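Local coordinates for protein chinitase A (Streptomyces coelicolor, PDB 3EBV) that probably hydrolyses internal links of chitin, the chain being the glycosyl hydrolase family 18 catalytic domain of a longer secreted protein, at residues 57-60 and 61-65; 66-69 and 70-74; 122-126 and 127-131; 156-160 and 161-165; 239-242 and 243-246. All blocks are in the same frame, centred on the assembly; numbering follows the deposited sequence.

Interaction 1: 57-60 and 61-65; sequences GGYT and VDQFK
Val61, the first residue of helix 61-73, follows Thr60 directly and turns its side chain to Tyr111 of helix 94-111. Asp62 passes with its CB beside Thr60 OG1. Gln63 is the residue gripped by the cap: its backbone N donates to Thr60 OG1 (3.1 Å, N-H...O 157°), which reaches it because chi1 of 68° holds the hydroxyl between the Thr60 N and carbonyl carbon. Gln63 CG meets the edge of the Tyr59 ring, 3.7 Å from CE1. Thr60 is thus the N-cap, and Tyr59 before it pairs with Phe64 in a hydrophobic staple, at the start of a helix on the outside of the TIM barrel. Phe64 N gives the first main-chain helical bond to Thr60 O (2.9 Å). Phe64 CB lies over one face of the Tyr59 ring, and Tyr59 CE2 comes to the edge of the phenylalanine ring, 3.8 Å from CD1. The phenol reaches Phe64 with CG turned away from its own N (chi1 -169°), and its OH continues to Asp67 OD2 and Ile23 N. Lys65 N bonds to Val61 O, and its NZ runs out to a salt bridge with Glu110.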
loop_
_atom_site.group_PDB
_atom_site.type_symbol
_atom_site.label_atom_id
_atom_site.label_comp_id
_atom_site.label_asym_id
_atom_site.label_seq_id
_atom_site.Cartn_x
_atom_site.Cartn_y
_atom_site.Cartn_z
ATOM N N GLY A 57 5.404 22.370 8.699
ATOM C CA GLY A 57 5.910 23.115 9.861
ATOM C C GLY A 57 7.420 23.302 9.841
ATOM O O GLY A 57 8.058 23.388 10.896
ATOM N N GLY A 58 7.995 23.357 8.645
ATOM C CA GLY A 58 9.421 23.637 8.489
ATOM C C GLY A 58 10.344 22.436 8.632
ATOM O O GLY A 58 11.542 22.585 8.823
ATOM N N TYR A 59 9.777 21.234 8.537
ATOM C CA TYR A 59 10.531 19.988 8.546
ATOM C C TYR A 59 11.580 20.004 7.443
ATOM O O TYR A 59 11.233 20.217 6.276
ATOM C CB TYR A 59 9.507 18.877 8.277
ATOM C CG TYR A 59 9.915 17.440 8.478
ATOM C CD1 TYR A 59 10.877 17.051 9.422
ATOM C CD2 TYR A 59 9.242 16.433 7.772
ATOM C CE1 TYR A 59 11.208 15.685 9.612
ATOM C CE2 TYR A 59 9.570 15.088 7.956
ATOM C CZ TYR A 59 10.516 14.713 8.866
ATOM O OH TYR A 59 10.784 13.387 9.063
ATOM N N THR A 60 12.845 19.791 7.795
ATOM C CA THR A 60 13.924 19.950 6.817
ATOM C C THR A 60 14.273 18.627 6.117
ATOM O O THR A 60 14.057 17.536 6.684
ATOM C CB THR A 60 15.222 20.492 7.454
ATOM O OG1 THR A 60 15.776 19.503 8.327
ATOM C CG2 THR A 60 14.939 21.804 8.244
ATOM N N VAL A 61 14.837 18.733 4.911
ATOM C CA VAL A 61 15.322 17.549 4.178
ATOM C C VAL A 61 16.303 16.741 5.028
ATOM O O VAL A 61 16.214 15.510 5.109
ATOM C CB VAL A 61 15.930 17.922 2.791
ATOM C CG1 VAL A 61 16.645 16.735 2.151
ATOM C CG2 VAL A 61 14.837 18.444 1.862
ATOM N N ASP A 62 17.248 17.427 5.679
ATOM C CA ASP A 62 18.200 16.724 6.526
ATOM C C ASP A 62 17.538 15.922 7.658
ATOM O O ASP A 62 17.940 14.796 7.944
ATOM C CB ASP A 62 19.250 17.699 7.081
ATOM C CG ASP A 62 20.348 18.036 6.062
ATOM O OD1 ASP A 62 20.379 17.477 4.932
ATOM O OD2 ASP A 62 21.200 18.878 6.414
ATOM N N GLN A 63 16.541 16.522 8.311
ATOM C CA GLN A 63 15.845 15.847 9.401
ATOM C C GLN A 63 15.010 14.661 8.867
ATOM O O GLN A 63 15.000 13.601 9.485
ATOM C CB GLN A 63 14.970 16.808 10.200
ATOM C CG GLN A 63 14.419 16.190 11.459
ATOM C CD GLN A 63 15.515 15.732 12.428
ATOM O OE1 GLN A 63 15.696 14.530 12.684
ATOM N NE2 GLN A 63 16.250 16.704 12.979
ATOM N N PHE A 64 14.364 14.872 7.732
ATOM C CA PHE A 64 13.600 13.780 7.050
ATOM C C PHE A 64 14.533 12.596 6.741
ATOM O O PHE A 64 14.259 11.430 7.128
ATOM C CB PHE A 64 12.964 14.341 5.785
ATOM C CG PHE A 64 12.296 13.300 4.925
ATOM C CD1 PHE A 64 11.039 12.800 5.295
ATOM C CD2 PHE A 64 12.908 12.821 3.780
ATOM C CE1 PHE A 64 10.390 11.837 4.505
ATOM C CE2 PHE A 64 12.291 11.854 2.990
ATOM C CZ PHE A 64 11.007 11.371 3.354
ATOM N N LYS A 65 15.670 12.889 6.111
ATOM C CA LYS A 65 16.638 11.833 5.825
ATOM C C LYS A 65 17.108 11.106 7.076
ATOM O O LYS A 65 17.271 9.882 7.067
ATOM C CB LYS A 65 17.840 12.363 5.022
ATOM C CG LYS A 65 17.520 12.781 3.623
ATOM C CD LYS A 65 18.809 13.182 2.909
ATOM C CE LYS A 65 18.541 13.696 1.515
ATOM N NZ LYS A 65 19.807 14.240 0.881
#

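Interaction 2: 66-69 and 70-74; sequences ADVR and AKQAA
One face of the Gln72 amide is turned to the preceding helical turn: Val68 CG1 lies over it, 3.7 Å from NE2 and 3.8 Å from CD, while Val68 O approaches CD from the same side at 3.6 Å. The amide oxygen OE1 comes to 3.7 Å from Arg69 CA. A second flat group, the Arg69 guanidinium, sits with one face above Ala66 CA, offset toward its rim, but this arginine has two conformers and the placing is doubtful. Gln72 runs alongside Val68, both pointing the same way, because CG lies on the far side from its carbonyl carbon (chi1 -68°) and the chain then stays extended. Beneath, four backbone bonds link residues four apart, among them Gln72 N to Val68 O at 3.0 Å and Ala73 N to Arg69 O at 2.9 Å. Lys71 bends at chi2 (-62°), with CG 3.6 Å from Asp67 O, and sends NZ to Val26 O. Val68 and Lys71 also pack on Val78 of strand 77-84, the barrel strand that follows. Since Gln72 NE2 donates to Gly112 O and Asp114 OD2, the amide's rotation is fixed by polar partners at its end and by the Val68 methyl on its face, tying helix 61-73 to the loop after helix 94-111.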
loop_
_atom_site.group_PDB
_atom_site.type_symbol
_atom_site.label_atom_id
_atom_site.label_comp_id
_atom_site.label_asym_id
_atom_site.label_seq_id
_atom_site.Cartn_x
_atom_site.Cartn_y
_atom_site.Cartn_z
ATOM N N ALA A 66 17.346 11.867 8.157
ATOM C CA ALA A 66 17.775 11.287 9.417
ATOM C C ALA A 66 16.703 10.390 10.050
ATOM O O ALA A 66 16.996 9.323 10.590
ATOM C CB ALA A 66 18.195 12.413 10.412
ATOM N N ASP A 67 15.454 10.866 9.963
ATOM C CA ASP A 67 14.300 10.140 10.472
ATOM C C ASP A 67 14.116 8.818 9.697
ATOM O O ASP A 67 13.855 7.783 10.311
ATOM C CB ASP A 67 13.048 10.987 10.307
ATOM C CG ASP A 67 12.960 12.152 11.317
ATOM O OD1 ASP A 67 13.832 12.247 12.218
ATOM O OD2 ASP A 67 12.003 12.943 11.190
ATOM N N VAL A 68 14.269 8.877 8.370
ATOM C CA VAL A 68 14.235 7.649 7.558
ATOM C C VAL A 68 15.305 6.638 8.019
ATOM O O VAL A 68 15.002 5.460 8.245
ATOM C CB VAL A 68 14.317 7.966 6.066
ATOM C CG1 VAL A 68 14.513 6.678 5.240
ATOM C CG2 VAL A 68 13.059 8.731 5.591
ATOM N N ARG A 69 16.540 7.115 8.193
ATOM C CA ARG A 69 17.631 6.248 8.645
ATOM C C ARG A 69 17.329 5.637 10.003
ATOM O O ARG A 69 17.588 4.445 10.230
ATOM C CB ARG A 69 18.968 7.013 8.706
ATOM C CG ARG A 69 19.432 7.535 7.383
ATOM C CD ARG A 69 20.889 8.076 7.454
ATOM N NE ARG A 69 21.177 8.804 8.698
ATOM C CZ ARG A 69 21.162 10.136 8.851
ATOM N NH1 ARG A 69 21.441 10.647 10.049
ATOM N NH2 ARG A 69 20.875 10.955 7.834
ATOM N N ALA A 70 16.780 6.442 10.921
ATOM C CA ALA A 70 16.430 5.927 12.240
ATOM C C ALA A 70 15.334 4.848 12.191
ATOM O O ALA A 70 15.386 3.876 12.940
ATOM C CB ALA A 70 16.034 7.083 13.212
ATOM N N LYS A 71 14.332 5.047 11.320
ATOM C CA LYS A 71 13.294 4.010 11.147
ATOM C C LYS A 71 13.931 2.720 10.650
ATOM O O LYS A 71 13.586 1.622 11.103
ATOM C CB LYS A 71 12.241 4.486 10.132
ATOM C CG LYS A 71 11.170 5.442 10.728
ATOM C CD LYS A 71 10.338 4.774 11.830
ATOM C CE LYS A 71 9.336 5.728 12.469
ATOM N NZ LYS A 71 8.467 4.995 13.406
ATOM N N GLN A 72 14.850 2.857 9.692
ATOM C CA GLN A 72 15.528 1.673 9.128
ATOM C C GLN A 72 16.395 0.927 10.143
ATOM O O GLN A 72 16.443 -0.304 10.133
ATOM C CB GLN A 72 16.324 2.070 7.893
ATOM C CG GLN A 72 15.394 2.489 6.734
ATOM C CD GLN A 72 16.078 3.264 5.642
ATOM O OE1 GLN A 72 17.146 3.895 5.851
ATOM N NE2 GLN A 72 15.485 3.232 4.445
ATOM N N ALA A 73 17.076 1.687 11.005
ATOM C CA ALA A 73 17.874 1.100 12.087
ATOM C C ALA A 73 16.987 0.307 13.048
ATOM O O ALA A 73 17.445 -0.670 13.673
ATOM C CB ALA A 73 18.627 2.220 12.835
ATOM N N ALA A 74 15.717 0.729 13.164
ATOM C CA ALA A 74 14.734 0.033 14.004
ATOM C C ALA A 74 14.026 -1.108 13.264
ATOM O O ALA A 74 13.090 -1.720 13.802
ATOM C CB ALA A 74 13.722 1.017 14.566
#

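Interaction 3: 122-126 and 127-131; sequences NGLNP and TYMTQ
Asn125 O receives Met129 N (a selenomethionine) in a nearly straight bond of 2.8 Å, the first full turn of helix 126-140. Pro126 O is gripped twice by Thr130, by N and, more closely, by OG1 at 2.7 Å; the same hydroxyl also bonds Asn168 ND2. Asn125 OD1 caps the helix start: it takes Tyr128 N at 3.2 Å, with the donor 47° out of the amide's carbonyl plane, and Thr127 N in a weak bond at 2.9 Å. With CG opposite its own N (chi1 -178°), the asparagine brings its amide under those two N-H groups. Its plane stands 56° from the Tyr128 ring, alongside which it lies, ND2 meeting the ring edge 3.8 Å from CD2. With an alanine here OD1 is gone, and Thr127 N would probably lose its partner and Tyr128 N keep no more than its weak bond to Asn125 O, the first turn being freer to fray. Farther out, Leu124 and Met129 cross at about a right angle, CD1 on CB at 4.0 Å and CD2 on CE at 4.0 Å; Met129 continues to Phe100 and Leu120. Side-chain N-cap plus a hydrophobic staple between Leu124 and Met129 typify a helix start, here just beyond strand 115-120, the barrel strand along which the DxxDxDxE signature of family 18 runs.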
loop_
_atom_site.group_PDB
_atom_site.type_symbol
_atom_site.label_atom_id
_atom_site.label_comp_id
_atom_site.label_asym_id
_atom_site.label_seq_id
_atom_site.Cartn_x
_atom_site.Cartn_y
_atom_site.Cartn_z
ATOM N N ASN A 122 -4.770 6.673 -12.273
ATOM C CA ASN A 122 -5.160 7.263 -13.562
ATOM C C ASN A 122 -4.888 6.295 -14.702
ATOM O O ASN A 122 -4.756 6.704 -15.871
ATOM C CB ASN A 122 -4.438 8.604 -13.799
ATOM C CG ASN A 122 -2.916 8.462 -13.796
ATOM O OD1 ASN A 122 -2.359 7.639 -13.060
ATOM N ND2 ASN A 122 -2.228 9.313 -14.572
ATOM N N GLY A 123 -4.790 5.008 -14.359
ATOM C CA GLY A 123 -4.552 3.950 -15.351
ATOM C C GLY A 123 -3.294 3.158 -15.010
ATOM O O GLY A 123 -2.338 3.691 -14.408
ATOM N N LEU A 124 -3.282 1.888 -15.406
ATOM C CA LEU A 124 -2.113 1.032 -15.198
ATOM C C LEU A 124 -1.998 0.126 -16.436
ATOM O O LEU A 124 -2.885 -0.691 -16.704
ATOM C CB LEU A 124 -2.275 0.230 -13.907
ATOM C CG LEU A 124 -1.066 -0.433 -13.238
ATOM C CD1 LEU A 124 -0.461 -1.511 -14.141
ATOM C CD2 LEU A 124 -0.048 0.586 -12.694
ATOM N N ASN A 125 -0.895 0.277 -17.170
ATOM C CA ASN A 125 -0.698 -0.498 -18.410
ATOM C C ASN A 125 0.286 -1.634 -18.080
ATOM O O ASN A 125 1.466 -1.367 -17.771
ATOM C CB ASN A 125 -0.088 0.435 -19.471
ATOM C CG ASN A 125 0.116 -0.253 -20.796
ATOM O OD1 ASN A 125 0.673 -1.356 -20.831
ATOM N ND2 ASN A 125 -0.376 0.345 -21.866
ATOM N N PRO A 126 -0.191 -2.898 -18.063
ATOM C CA PRO A 126 0.702 -3.975 -17.615
ATOM C C PRO A 126 1.900 -4.228 -18.541
ATOM O O PRO A 126 2.951 -4.676 -18.066
ATOM C CB PRO A 126 -0.197 -5.227 -17.564
ATOM C CG PRO A 126 -1.409 -4.852 -18.318
ATOM C CD PRO A 126 -1.558 -3.350 -18.344
ATOM N N THR A 127 1.739 -3.910 -19.832
ATOM C CA THR A 127 2.862 -4.134 -20.754
ATOM C C THR A 127 4.011 -3.237 -20.294
ATOM O O THR A 127 5.152 -3.720 -20.181
ATOM C CB THR A 127 2.443 -3.849 -22.197
ATOM O OG1 THR A 127 1.501 -4.832 -22.632
ATOM C CG2 THR A 127 3.667 -3.879 -23.155
ATOM N N TYR A 128 3.741 -1.955 -20.015
ATOM C CA TYR A 128 4.851 -0.999 -19.770
ATOM C C TYR A 128 5.226 -0.889 -18.291
ATOM O O TYR A 128 6.388 -0.704 -17.950
ATOM C CB TYR A 128 4.634 0.355 -20.488
ATOM C CG TYR A 128 4.575 0.052 -21.965
ATOM C CD1 TYR A 128 5.747 -0.282 -22.631
ATOM C CD2 TYR A 128 3.369 -0.051 -22.647
ATOM C CE1 TYR A 128 5.706 -0.649 -23.958
ATOM C CE2 TYR A 128 3.321 -0.436 -24.007
ATOM C CZ TYR A 128 4.529 -0.745 -24.625
ATOM O OH TYR A 128 4.553 -1.171 -25.939
HETATM N N MSE A 129 4.244 -1.091 -17.404
HETATM C CA MSE A 129 4.622 -1.101 -16.000
HETATM C C MSE A 129 5.469 -2.339 -15.630
HETATM O O MSE A 129 6.371 -2.283 -14.777
HETATM C CB MSE A 129 3.380 -1.042 -15.082
HETATM C CG MSE A 129 3.727 -0.958 -13.566
HETATM SE SE MSE A 129 4.958 0.545 -13.065
HETATM C CE MSE A 129 3.655 2.034 -13.094
ATOM N N THR A 130 5.209 -3.497 -16.277
ATOM C CA THR A 130 6.047 -4.672 -16.017
ATOM C C THR A 130 7.490 -4.370 -16.487
ATOM O O THR A 130 8.435 -4.618 -15.750
ATOM C CB THR A 130 5.489 -5.944 -16.737
ATOM O OG1 THR A 130 4.160 -6.226 -16.213
ATOM C CG2 THR A 130 6.404 -7.142 -16.506
ATOM N N GLN A 131 7.599 -3.790 -17.684
ATOM C CA GLN A 131 8.935 -3.445 -18.186
ATOM C C GLN A 131 9.625 -2.468 -17.230
ATOM O O GLN A 131 10.802 -2.657 -16.884
ATOM C CB GLN A 131 8.793 -2.811 -19.541
ATOM C CG GLN A 131 10.173 -2.371 -20.144
ATOM C CD GLN A 131 10.038 -1.731 -21.508
ATOM O OE1 GLN A 131 9.079 -1.956 -22.263
ATOM N NE2 GLN A 131 11.059 -0.909 -21.857
#

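Interaction 4: 156-160 and 161-165; sequences QSTQG and GYFQT
A backbone alpha carbon lies over the face of the Phe163 ring: Thr158 CA sits 3.9 Å from the ring centroid and 19° off its normal, a CH-pi contact. Next to it Ser157 O comes to 3.1 Å from Phe163 CD1, and Thr158 CG2 reaches round to CZ at 3.9 Å. The phenylalanine is turned from the usual staggered value (chi1 -152°), which carries the ring back under the loop. That loop is a type I turn from Ser157 to Gly160, closed by Gly160 N on Ser157 O and braced by an ST turn, Ser157 OG accepting from Gln159 N at 3.2 Å. Thr158 OG1 donates to Gln159 OE1. Replacing Phe163 by a serine takes the ring from beneath the turn, and Thr158 CA and CG2 would probably be left without their packing partner, the turn then being looser on the helix. Gly160, the N-cap, has no side chain to offer; its carbonyl O takes Gln164 N at 2.8 Å and begins helix 161-168. Tyr162 points elsewhere, its OH bonding Leu120 O at the end of strand 115-120. One turn on, Thr165 N and OG1 approach Gly161 O from opposite faces, OG1 at 2.8 Å, so this carbonyl carries two bonds and the hydroxyl of the buried Thr165 is held as a donor to it.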
loop_
_atom_site.group_PDB
_atom_site.type_symbol
_atom_site.label_atom_id
_atom_site.label_comp_id
_atom_site.label_asym_id
_atom_site.label_seq_id
_atom_site.Cartn_x
_atom_site.Cartn_y
_atom_site.Cartn_z
ATOM N N GLN A 156 -10.441 -7.354 -9.695
ATOM C CA GLN A 156 -11.666 -8.159 -9.779
ATOM C C GLN A 156 -11.447 -9.475 -10.519
ATOM O O GLN A 156 -12.202 -10.416 -10.348
ATOM C CB GLN A 156 -12.776 -7.336 -10.424
ATOM C CG GLN A 156 -13.468 -6.401 -9.405
ATOM C CD GLN A 156 -14.397 -7.174 -8.452
ATOM O OE1 GLN A 156 -14.007 -7.555 -7.314
ATOM N NE2 GLN A 156 -15.614 -7.353 -8.884
ATOM N N SER A 157 -10.382 -9.534 -11.313
ATOM C CA SER A 157 -9.949 -10.798 -11.911
ATOM C C SER A 157 -8.471 -10.658 -12.237
ATOM O O SER A 157 -7.890 -9.553 -12.168
ATOM C CB SER A 157 -10.708 -11.104 -13.210
ATOM O OG SER A 157 -10.312 -10.269 -14.279
ATOM N N THR A 158 -7.880 -11.775 -12.641
ATOM C CA THR A 158 -6.463 -11.812 -12.992
ATOM C C THR A 158 -6.185 -11.012 -14.246
ATOM O O THR A 158 -5.034 -10.756 -14.541
ATOM C CB THR A 158 -5.952 -13.240 -13.176
ATOM O OG1 THR A 158 -6.704 -13.850 -14.225
ATOM C CG2 THR A 158 -6.093 -14.057 -11.897
ATOM N N GLN A 159 -7.243 -10.582 -14.928
ATOM C CA GLN A 159 -7.141 -9.726 -16.103
ATOM C C GLN A 159 -7.024 -8.231 -15.772
ATOM O O GLN A 159 -6.772 -7.448 -16.654
ATOM C CB GLN A 159 -8.344 -9.973 -17.060
ATOM C CG GLN A 159 -8.574 -11.458 -17.425
ATOM C CD GLN A 159 -7.287 -12.135 -17.849
ATOM O OE1 GLN A 159 -6.872 -13.163 -17.279
ATOM N NE2 GLN A 159 -6.623 -11.545 -18.838
ATOM N N GLY A 160 -7.254 -7.824 -14.523
ATOM C CA GLY A 160 -7.113 -6.396 -14.189
ATOM C C GLY A 160 -5.675 -5.960 -14.450
ATOM O O GLY A 160 -4.763 -6.761 -14.279
ATOM N N GLY A 161 -5.469 -4.694 -14.806
ATOM C CA GLY A 161 -4.099 -4.223 -15.115
ATOM C C GLY A 161 -3.148 -4.381 -13.946
ATOM O O GLY A 161 -2.028 -4.901 -14.108
ATOM N N TYR A 162 -3.554 -3.943 -12.745
ATOM C CA TYR A 162 -2.745 -4.212 -11.556
ATOM C C TYR A 162 -2.505 -5.711 -11.319
ATOM O O TYR A 162 -1.416 -6.129 -10.952
ATOM C CB TYR A 162 -3.387 -3.598 -10.285
ATOM C CG TYR A 162 -2.979 -2.180 -9.984
ATOM C CD1 TYR A 162 -3.652 -1.107 -10.561
ATOM C CD2 TYR A 162 -1.941 -1.943 -9.091
ATOM C CE1 TYR A 162 -3.269 0.248 -10.263
ATOM C CE2 TYR A 162 -1.568 -0.619 -8.750
ATOM C CZ TYR A 162 -2.243 0.450 -9.361
ATOM O OH TYR A 162 -1.794 1.720 -9.020
ATOM N N PHE A 163 -3.551 -6.535 -11.501
ATOM C CA PHE A 163 -3.443 -7.933 -11.180
ATOM C C PHE A 163 -2.436 -8.592 -12.155
ATOM O O PHE A 163 -1.561 -9.344 -11.712
ATOM C CB PHE A 163 -4.839 -8.599 -11.222
ATOM C CG PHE A 163 -4.981 -9.803 -10.317
ATOM C CD1 PHE A 163 -6.202 -10.028 -9.630
ATOM C CD2 PHE A 163 -3.940 -10.702 -10.121
ATOM C CE1 PHE A 163 -6.343 -11.185 -8.785
ATOM C CE2 PHE A 163 -4.076 -11.858 -9.276
ATOM C CZ PHE A 163 -5.312 -12.073 -8.620
ATOM N N GLN A 164 -2.569 -8.276 -13.446
ATOM C CA GLN A 164 -1.656 -8.861 -14.451
ATOM C C GLN A 164 -0.215 -8.455 -14.139
ATOM O O GLN A 164 0.687 -9.274 -14.200
ATOM C CB GLN A 164 -2.013 -8.375 -15.840
ATOM C CG GLN A 164 -1.207 -9.082 -16.938
ATOM C CD GLN A 164 -1.374 -10.570 -16.927
ATOM O OE1 GLN A 164 -0.450 -11.332 -16.508
ATOM N NE2 GLN A 164 -2.566 -11.021 -17.363
ATOM N N THR A 165 -0.035 -7.179 -13.767
ATOM C CA THR A 165 1.306 -6.675 -13.436
ATOM C C THR A 165 1.857 -7.405 -12.238
ATOM O O THR A 165 2.997 -7.895 -12.223
ATOM C CB THR A 165 1.308 -5.157 -13.217
ATOM O OG1 THR A 165 0.757 -4.512 -14.370
ATOM C CG2 THR A 165 2.755 -4.615 -12.958
#

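Interaction 5: 239-242 and 243-246; sequences VVNA and ALDC
Val240 and Leu244 lie side by side one turn apart on helix 237-249, an outer helix of the TIM barrel between strands 219-224 and 267-271. Their methyls, Val240 CG1 and Leu244 CD1, are 4.2 Å apart and point the same way, toward Leu223 and Leu221 of strand 219-224 and Val287 and Val291 of helix 282-292. Leu244 sits snugly over the turn before it: with CG set opposite its own carbonyl carbon (chi1 -68°), CG is 3.3 Å from Val240 O, the oxygen that also accepts Leu244 N at 2.9 Å. Ala243, likewise buried, turns its methyl to Leu202 and Thr203 of helix 199-210, with CB 3.5 Å from Val240 O. The other side is more open: Val239 and Ala242 are partly exposed and supply mainly backbone, Val239 O taking Ala243 N and Ala242 O taking Cys246 N at 2.8 Å. Between the two sides runs a polar stripe. Asp245 holds its carboxyl carbon CG 3.2 Å from Asn241 O and sends OD1 to His290 NE2 and OD2 to Asn252 ND2, so both oxygens are engaged. Asn241 is less well served: ND2 makes a weak bond to Ser286 OG, and OD1, buried, finds no hydrogen-bond partner in the model, its neighbour across the turn being Leu244 CD1 at 4.1 Å. At the end of the segment Cys246 CB rests 3.4 Å from Ala242 O, and its SG forms the disulfide with Cys253 SG.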
loop_
_atom_site.group_PDB
_atom_site.type_symbol
_atom_site.label_atom_id
_atom_site.label_comp_id
_atom_site.label_asym_id
_atom_site.label_seq_id
_atom_site.Cartn_x
_atom_site.Cartn_y
_atom_site.Cartn_z
ATOM N N VAL A 239 -13.304 -5.246 13.010
ATOM C CA VAL A 239 -13.705 -5.833 11.715
ATOM C C VAL A 239 -12.466 -6.248 10.893
ATOM O O VAL A 239 -12.441 -7.325 10.266
ATOM C CB VAL A 239 -14.634 -4.894 10.896
ATOM C CG1 VAL A 239 -14.875 -5.442 9.470
ATOM C CG2 VAL A 239 -15.983 -4.665 11.649
ATOM N N VAL A 240 -11.452 -5.383 10.850
ATOM C CA VAL A 240 -10.216 -5.756 10.178
ATOM C C VAL A 240 -9.651 -7.035 10.831
ATOM O O VAL A 240 -9.223 -7.975 10.130
ATOM C CB VAL A 240 -9.113 -4.645 10.270
ATOM C CG1 VAL A 240 -7.858 -5.094 9.519
ATOM C CG2 VAL A 240 -9.668 -3.309 9.720
ATOM N N ASN A 241 -9.602 -7.054 12.162
ATOM C CA ASN A 241 -9.028 -8.216 12.891
ATOM C C ASN A 241 -9.852 -9.471 12.638
ATOM O O ASN A 241 -9.275 -10.537 12.486
ATOM C CB ASN A 241 -8.925 -7.901 14.393
ATOM C CG ASN A 241 -7.971 -6.754 14.656
ATOM O OD1 ASN A 241 -7.110 -6.445 13.821
ATOM N ND2 ASN A 241 -8.082 -6.140 15.846
ATOM N N ALA A 242 -11.180 -9.325 12.559
ATOM C CA ALA A 242 -12.010 -10.480 12.204
ATOM C C ALA A 242 -11.688 -11.004 10.809
ATOM O O ALA A 242 -11.605 -12.235 10.584
ATOM C CB ALA A 242 -13.464 -10.141 12.323
ATOM N N ALA A 243 -11.528 -10.106 9.841
ATOM C CA ALA A 243 -11.204 -10.559 8.496
ATOM C C ALA A 243 -9.844 -11.286 8.472
ATOM O O ALA A 243 -9.656 -12.275 7.762
ATOM C CB ALA A 243 -11.185 -9.336 7.525
ATOM N N LEU A 244 -8.874 -10.722 9.193
ATOM C CA LEU A 244 -7.557 -11.373 9.297
ATOM C C LEU A 244 -7.702 -12.781 9.894
ATOM O O LEU A 244 -7.095 -13.706 9.368
ATOM C CB LEU A 244 -6.611 -10.519 10.157
ATOM C CG LEU A 244 -6.195 -9.181 9.509
ATOM C CD1 LEU A 244 -5.506 -8.380 10.643
ATOM C CD2 LEU A 244 -5.260 -9.406 8.331
ATOM N N ASP A 245 -8.491 -12.880 10.966
ATOM C CA ASP A 245 -8.760 -14.199 11.606
ATOM C C ASP A 245 -9.416 -15.127 10.600
ATOM O O ASP A 245 -9.103 -16.328 10.542
ATOM C CB ASP A 245 -9.669 -14.028 12.806
ATOM C CG ASP A 245 -8.969 -13.359 13.980
ATOM O OD1 ASP A 245 -7.722 -13.190 13.920
ATOM O OD2 ASP A 245 -9.715 -13.046 14.925
ATOM N N CYS A 246 -10.394 -14.615 9.869
ATOM C CA CYS A 246 -11.144 -15.488 8.971
ATOM C C CYS A 246 -10.229 -16.096 7.914
ATOM O O CYS A 246 -10.223 -17.335 7.651
ATOM C CB CYS A 246 -12.296 -14.679 8.369
ATOM S SG CYS A 246 -13.277 -15.569 7.109
#

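Overall arrangement
From the N terminus, interaction 1 turns the loop after strand 47-48 into helix 61-73, and interaction 2 continues along that helix toward strand 77-84; they meet where Tyr59 OH lies 2.5 Å from Asp67 OD2. Interaction 3 starts helix 126-140 after strand 115-120, and interaction 4 starts helix 161-168 after strand 145-148. These two helix starts also touch, Leu124 CD1 packing 3.2 Å from Thr165 OG1. Interaction 5 lies on helix 237-249, its nearest atoms about 15 Å from interaction 4. All five follow in series, none nested or crossing. Interactions 1 and 4 lie across the barrel, centres about 38 Å apart.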